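Local coordinates for putative agmatine deiminase (Streptococcus mutans, PDB 2EWO), which probably hydrolyses agmatine to N-carbamoylputrescine and ammonia, as a putative agmatine deiminase of the guanidino-group-modifying enzyme superfamily, at residues Lys25-Leu30 and Glu58-Ser63; Ala96-Cys101 and Ile362-Pro367. All coordinates share one frame; numbering follows the deposited sequence.

Interaction 1. Residues Lys25-Leu30 and Glu58-Ser63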
loop_
_atom_site.group_PDB
_atom_site.type_symbol
_atom_site.label_atom_id
_atom_site.label_comp_id
_atom_site.label_asym_id
_atom_site.label_seq_id
_atom_site.Cartn_x
_atom_site.Cartn_y
_atom_site.Cartn_z
ATOM N N LYS A 25 18.891 1.261 -27.406
ATOM C CA LYS A 25 18.961 2.479 -26.610
ATOM C C LYS A 25 19.253 2.287 -25.127
ATOM O O LYS A 25 19.991 3.078 -24.548
ATOM C CB LYS A 25 17.665 3.272 -26.763
ATOM C CG LYS A 25 17.572 4.472 -25.830
ATOM C CD LYS A 25 16.360 5.312 -26.158
ATOM C CE LYS A 25 16.240 6.517 -25.255
ATOM N NZ LYS A 25 15.234 7.474 -25.816
ATOM N N GLN A 26 18.677 1.258 -24.507
ATOM C CA GLN A 26 18.897 1.015 -23.078
ATOM C C GLN A 26 18.341 -0.319 -22.648
ATOM O O GLN A 26 17.883 -1.110 -23.469
ATOM C CB GLN A 26 18.210 2.094 -22.250
ATOM C CG GLN A 26 16.740 2.257 -22.614
ATOM C CD GLN A 26 16.015 3.264 -21.752
ATOM O OE1 GLN A 26 15.007 3.841 -22.174
ATOM N NE2 GLN A 26 16.512 3.476 -20.532
ATOM N N ILE A 27 18.380 -0.554 -21.344
ATOM C CA ILE A 27 17.853 -1.786 -20.794
ATOM C C ILE A 27 16.959 -1.549 -19.596
ATOM O O ILE A 27 17.259 -0.735 -18.727
ATOM C CB ILE A 27 18.969 -2.743 -20.380
ATOM C CG1 ILE A 27 19.559 -3.391 -21.629
ATOM C CG2 ILE A 27 18.425 -3.815 -19.429
ATOM C CD1 ILE A 27 20.744 -4.270 -21.332
ATOM N N TRP A 28 15.856 -2.287 -19.567
ATOM C CA TRP A 28 14.887 -2.200 -18.491
ATOM C C TRP A 28 15.012 -3.391 -17.558
ATOM O O TRP A 28 15.221 -4.516 -18.011
ATOM C CB TRP A 28 13.465 -2.185 -19.061
ATOM C CG TRP A 28 13.153 -0.997 -19.926
ATOM C CD1 TRP A 28 13.387 -0.862 -21.272
ATOM C CD2 TRP A 28 12.546 0.228 -19.503
ATOM N NE1 TRP A 28 12.962 0.370 -21.709
ATOM C CE2 TRP A 28 12.444 1.058 -20.644
ATOM C CE3 TRP A 28 12.078 0.706 -18.269
ATOM C CZ2 TRP A 28 11.900 2.332 -20.588
ATOM C CZ3 TRP A 28 11.536 1.974 -18.217
ATOM C CH2 TRP A 28 11.452 2.773 -19.371
HETATM N N MSE A 29 14.891 -3.132 -16.256
HETATM C CA MSE A 29 14.921 -4.182 -15.242
HETATM C C MSE A 29 14.195 -3.765 -13.949
HETATM O O MSE A 29 14.268 -2.612 -13.517
HETATM C CB MSE A 29 16.362 -4.639 -14.957
HETATM C CG MSE A 29 17.378 -3.567 -14.543
HETATM SE SE MSE A 29 19.208 -4.313 -14.216
HETATM C CE MSE A 29 18.926 -5.073 -12.432
ATOM N N LEU A 30 13.473 -4.717 -13.362
ATOM C CA LEU A 30 12.702 -4.488 -12.141
ATOM C C LEU A 30 13.517 -4.554 -10.841
ATOM O O LEU A 30 14.732 -4.371 -10.853
ATOM C CB LEU A 30 11.532 -5.478 -12.078
ATOM C CG LEU A 30 10.375 -5.219 -13.052
ATOM C CD1 LEU A 30 9.456 -6.422 -13.081
ATOM C CD2 LEU A 30 9.618 -3.957 -12.635
ATOM N N GLU A 58 28.357 0.589 -18.284
ATOM C CA GLU A 58 29.414 0.917 -19.222
ATOM C C GLU A 58 29.094 0.676 -20.697
ATOM O O GLU A 58 29.911 0.973 -21.560
ATOM C CB GLU A 58 30.705 0.184 -18.845
ATOM C CG GLU A 58 30.567 -1.303 -18.567
ATOM C CD GLU A 58 31.890 -2.041 -18.761
ATOM O OE1 GLU A 58 32.349 -2.128 -19.926
ATOM O OE2 GLU A 58 32.479 -2.523 -17.761
ATOM N N PHE A 59 27.906 0.174 -21.005
ATOM C CA PHE A 59 27.588 -0.083 -22.402
ATOM C C PHE A 59 26.437 0.771 -22.927
ATOM O O PHE A 59 26.420 1.187 -24.094
ATOM C CB PHE A 59 27.285 -1.574 -22.572
ATOM C CG PHE A 59 28.426 -2.470 -22.148
ATOM C CD1 PHE A 59 29.533 -2.655 -22.976
ATOM C CD2 PHE A 59 28.411 -3.099 -20.905
ATOM C CE1 PHE A 59 30.609 -3.455 -22.574
ATOM C CE2 PHE A 59 29.483 -3.899 -20.494
ATOM C CZ PHE A 59 30.585 -4.076 -21.333
ATOM N N GLU A 60 25.481 1.037 -22.043
ATOM C CA GLU A 60 24.292 1.828 -22.355
ATOM C C GLU A 60 23.579 2.163 -21.061
ATOM O O GLU A 60 23.962 1.690 -19.994
ATOM C CB GLU A 60 23.343 1.040 -23.264
ATOM C CG GLU A 60 23.290 -0.458 -22.978
ATOM C CD GLU A 60 22.254 -1.185 -23.813
ATOM O OE1 GLU A 60 22.007 -0.768 -24.961
ATOM O OE2 GLU A 60 21.692 -2.187 -23.324
ATOM N N PRO A 61 22.542 3.002 -21.134
ATOM C CA PRO A 61 21.790 3.373 -19.934
ATOM C C PRO A 61 20.841 2.280 -19.448
ATOM O O PRO A 61 20.360 1.434 -20.221
ATOM C CB PRO A 61 21.041 4.623 -20.372
ATOM C CG PRO A 61 20.809 4.352 -21.824
ATOM C CD PRO A 61 22.144 3.838 -22.275
ATOM N N VAL A 62 20.589 2.312 -18.145
ATOM C CA VAL A 62 19.703 1.359 -17.498
ATOM C C VAL A 62 18.517 2.074 -16.878
ATOM O O VAL A 62 18.663 3.143 -16.267
ATOM C CB VAL A 62 20.385 0.591 -16.354
ATOM C CG1 VAL A 62 19.490 -0.559 -15.933
ATOM C CG2 VAL A 62 21.756 0.098 -16.774
ATOM N N SER A 63 17.345 1.456 -17.038
ATOM C CA SER A 63 16.068 1.953 -16.503
ATOM C C SER A 63 15.612 0.984 -15.432
ATOM O O SER A 63 14.913 0.018 -15.703
ATOM C CB SER A 63 15.012 2.030 -17.606
ATOM O OG SER A 63 15.256 3.144 -18.450
#
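Two parallel neighbours of a beta-alpha-beta unit meet here: strand 24-29 runs through Lys25-Leu30, helix 43-57 makes the crossover, and the chain comes back through Glu58-Ser63 into strand 62-66. Ile27 pairs with Val62 and Trp28 with Ser63. The ladder opens with Ile27 N giving a hydrogen bond to Pro61 O (3.0 Å). Next, Ser63 N reaches Ile27 O at 2.8 Å. Met29 N then bonds Ser63 O at 3.2 Å, while Val62 CA adds a CA-H...O contact to Ile27 O.

On the face carrying Trp28 and Ser63, Ser63 CB lies over the indole, 3.6 Å from the centroid of the six-membered ring, in a CH-pi contact. With Trp28 CG beside its own backbone N (chi1 -63°), the benzo end of the ring is brought over to this serine. Ser63 OG is held by Arg87 NE.

Across the sheet, the face of Ile27 and Val62 is mostly apolar. The selenomethionine Met29 brings its CG to 3.9 Å from Val62 CG1. The Glu60 side chain crosses that of Ile27 at about a right angle, so that its OE2, hydrogen-bonded to Gln24 NE2, comes against Ile27 CG1 and CD1.

Lys25 and Gln26 both face Gln366, forming a classic beta bulge on the edge of strand 24-29 that faces strand 364-367. Helix 43-57 closes the Ile27-Val62 face, with Ile56 on both of those residues and Phe49 and Val52 on Met29; strand 312-314 adds Leu312 and Val314 against Ile27. Strand 86-90 extends the sheet beyond strand 62-66, and strand 364-367 flanks strand 24-29.

Interaction 2. Residues Ala96-Cys101 and Ile362-Pro367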
loop_
_atom_site.group_PDB
_atom_site.type_symbol
_atom_site.label_atom_id
_atom_site.label_comp_id
_atom_site.label_asym_id
_atom_site.label_seq_id
_atom_site.Cartn_x
_atom_site.Cartn_y
_atom_site.Cartn_z
ATOM N N ALA A 96 10.259 -9.345 -9.779
ATOM C CA ALA A 96 11.182 -8.770 -10.761
ATOM C C ALA A 96 11.548 -9.678 -11.931
ATOM O O ALA A 96 12.546 -10.376 -11.863
ATOM C CB ALA A 96 12.452 -8.311 -10.054
ATOM N N TRP A 97 10.755 -9.663 -13.000
ATOM C CA TRP A 97 11.043 -10.483 -14.180
ATOM C C TRP A 97 10.658 -9.763 -15.479
ATOM O O TRP A 97 9.993 -10.314 -16.364
ATOM C CB TRP A 97 10.340 -11.841 -14.079
ATOM C CG TRP A 97 10.705 -12.563 -12.811
ATOM C CD1 TRP A 97 9.999 -12.569 -11.644
ATOM C CD2 TRP A 97 11.923 -13.279 -12.546
ATOM N NE1 TRP A 97 10.702 -13.236 -10.668
ATOM C CE2 TRP A 97 11.886 -13.681 -11.194
ATOM C CE3 TRP A 97 13.043 -13.613 -13.318
ATOM C CZ2 TRP A 97 12.930 -14.403 -10.594
ATOM C CZ3 TRP A 97 14.083 -14.331 -12.719
ATOM C CH2 TRP A 97 14.016 -14.716 -11.372
ATOM N N ILE A 98 11.112 -8.520 -15.581
ATOM C CA ILE A 98 10.840 -7.671 -16.730
ATOM C C ILE A 98 10.954 -8.414 -18.064
ATOM O O ILE A 98 10.351 -8.013 -19.059
ATOM C CB ILE A 98 11.803 -6.457 -16.747
ATOM C CG1 ILE A 98 11.505 -5.559 -17.951
ATOM C CG2 ILE A 98 13.248 -6.935 -16.762
ATOM C CD1 ILE A 98 10.228 -4.773 -17.814
ATOM N N ARG A 99 11.730 -9.491 -18.089
ATOM C CA ARG A 99 11.912 -10.265 -19.314
ATOM C C ARG A 99 10.613 -10.868 -19.787
ATOM O O ARG A 99 10.357 -10.934 -20.977
ATOM C CB ARG A 99 12.905 -11.401 -19.091
ATOM C CG ARG A 99 13.143 -12.257 -20.330
ATOM C CD ARG A 99 14.489 -11.946 -20.970
ATOM N NE ARG A 99 14.451 -10.986 -22.072
ATOM C CZ ARG A 99 15.398 -10.074 -22.288
ATOM N NH1 ARG A 99 16.442 -9.989 -21.476
ATOM N NH2 ARG A 99 15.328 -9.261 -23.332
ATOM N N ASP A 100 9.794 -11.314 -18.848
ATOM C CA ASP A 100 8.537 -11.948 -19.209
ATOM C C ASP A 100 7.357 -11.005 -19.292
ATOM O O ASP A 100 6.786 -10.820 -20.361
ATOM C CB ASP A 100 8.236 -13.050 -18.218
ATOM C CG ASP A 100 9.350 -14.037 -18.135
ATOM O OD1 ASP A 100 9.618 -14.666 -19.179
ATOM O OD2 ASP A 100 9.956 -14.171 -17.045
ATOM N N CYS A 101 6.983 -10.424 -18.161
ATOM C CA CYS A 101 5.865 -9.514 -18.127
ATOM C C CYS A 101 6.115 -8.281 -18.981
ATOM O O CYS A 101 5.192 -7.776 -19.607
ATOM C CB CYS A 101 5.547 -9.126 -16.677
ATOM S SG CYS A 101 6.877 -8.347 -15.694
ATOM N N ILE A 362 15.796 -11.256 -16.026
ATOM C CA ILE A 362 15.547 -10.032 -15.219
ATOM C C ILE A 362 15.821 -8.720 -15.977
ATOM O O ILE A 362 15.824 -7.629 -15.387
ATOM C CB ILE A 362 16.427 -10.002 -13.967
ATOM C CG1 ILE A 362 17.915 -9.848 -14.280
ATOM C CG2 ILE A 362 16.306 -11.267 -13.119
ATOM C CD1 ILE A 362 18.767 -9.610 -13.031
ATOM N N THR A 363 16.047 -8.813 -17.271
ATOM C CA THR A 363 16.284 -7.613 -18.097
ATOM C C THR A 363 15.373 -7.623 -19.316
ATOM O O THR A 363 14.702 -8.620 -19.603
ATOM C CB THR A 363 17.731 -7.543 -18.585
ATOM O OG1 THR A 363 18.044 -8.697 -19.348
ATOM C CG2 THR A 363 18.746 -7.449 -17.446
ATOM N N GLN A 364 15.391 -6.499 -19.986
ATOM C CA GLN A 364 14.599 -6.270 -21.194
ATOM C C GLN A 364 15.149 -5.032 -21.884
ATOM O O GLN A 364 15.053 -3.915 -21.362
ATOM C CB GLN A 364 13.134 -6.055 -20.809
ATOM C CG GLN A 364 12.251 -5.678 -21.997
ATOM C CD GLN A 364 12.205 -6.764 -23.070
ATOM O OE1 GLN A 364 11.808 -7.893 -22.784
ATOM N NE2 GLN A 364 12.591 -6.491 -24.301
ATOM N N GLN A 365 15.726 -5.247 -23.044
ATOM C CA GLN A 365 16.351 -4.155 -23.791
ATOM C C GLN A 365 15.380 -3.556 -24.810
ATOM O O GLN A 365 14.509 -4.253 -25.355
ATOM C CB GLN A 365 17.614 -4.657 -24.490
ATOM C CG GLN A 365 17.355 -5.247 -25.873
ATOM C CD GLN A 365 16.524 -6.532 -25.831
ATOM O OE1 GLN A 365 16.435 -7.175 -24.788
ATOM N NE2 GLN A 365 15.902 -6.943 -26.919
ATOM N N GLN A 366 15.591 -2.266 -25.004
ATOM C CA GLN A 366 14.816 -1.430 -25.927
ATOM C C GLN A 366 15.702 -1.055 -27.125
ATOM O O GLN A 366 16.733 -0.381 -26.965
ATOM C CB GLN A 366 14.354 -0.172 -25.181
ATOM C CG GLN A 366 13.762 0.902 -26.093
ATOM C CD GLN A 366 13.667 2.268 -25.406
ATOM O OE1 GLN A 366 13.269 3.247 -26.035
ATOM N NE2 GLN A 366 14.017 2.396 -24.140
ATOM N N PRO A 367 15.359 -1.488 -28.354
ATOM C CA PRO A 367 16.151 -1.171 -29.548
ATOM C C PRO A 367 16.143 0.316 -29.851
ATOM O O PRO A 367 15.034 0.926 -29.909
ATOM C CB PRO A 367 15.436 -1.895 -30.663
ATOM C CG PRO A 367 14.214 -2.581 -30.070
ATOM C CD PRO A 367 14.170 -2.309 -28.597
#
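The Arg99 guanidinium lies with Thr363 O and Gln364 CA over one face and the Gln365 amide at its edge. Arg99 NH2 donates to Gln365 OE1 at 2.8 Å, exactly in the guanidinium plane; the two flat groups are nearly coplanar, 26° apart, though the bond bends to 137° at the hydrogen. Thr363 O is 2.9 Å from Arg99 NH1, but above the plane, at an angle too poor for a hydrogen bond. The arginine chain bends at chi2 (105°) and again at chi3, which folds its head over the backbone at Thr363. Around the Trp97 ring, Ile362 CG2 approaches obliquely, 3.8 Å from CZ3, while Trp123 meets the indole edge-to-face.

Ile98, between Trp97 and Arg99 in sequence, points toward Ile362-Pro367: its CG1 packs on Gln364 CB, and its CG2 touches Ile362 O. Gln364 NE2 hydrogen-bonds the carbonyl of the next residue, Gln365 O, at 3.1 Å. The loop between strands 86-90 and 104-107 is thus packed on the start of strand 364-367.

Arg99 NH1 is also hydrogen-bonded to His360 O, and Thr363 OG1 to Ile359 O. One amide oxygen and one backbone carbonyl grip the buried guanidinium, neutral acceptors whose dipoles probably help to stabilise its positive charge away from water.

Interactions 1 and 2 lie side by side, their centres about 10 Å apart, and share one mixed sheet ordered 86-90, 62-66, 24-29, 364-367. Interaction 1 closes early in the chain, before interaction 2 opens; the latter then joins the loop at 96-101 to the far C-terminal strand, 364-367, which runs antiparallel to 24-29. Probable hydrogen bonds couple the two, from Trp28 N to Gln364 O and from Gln366 N to Gln26 O, and Met29 CB packs on Ile362 O. Helix 43-57 serves both, Phe49 and Val52 touching Met29 as well as Ile362. Near and distant parts of the deiminase family region are thereby joined around strand 24-29.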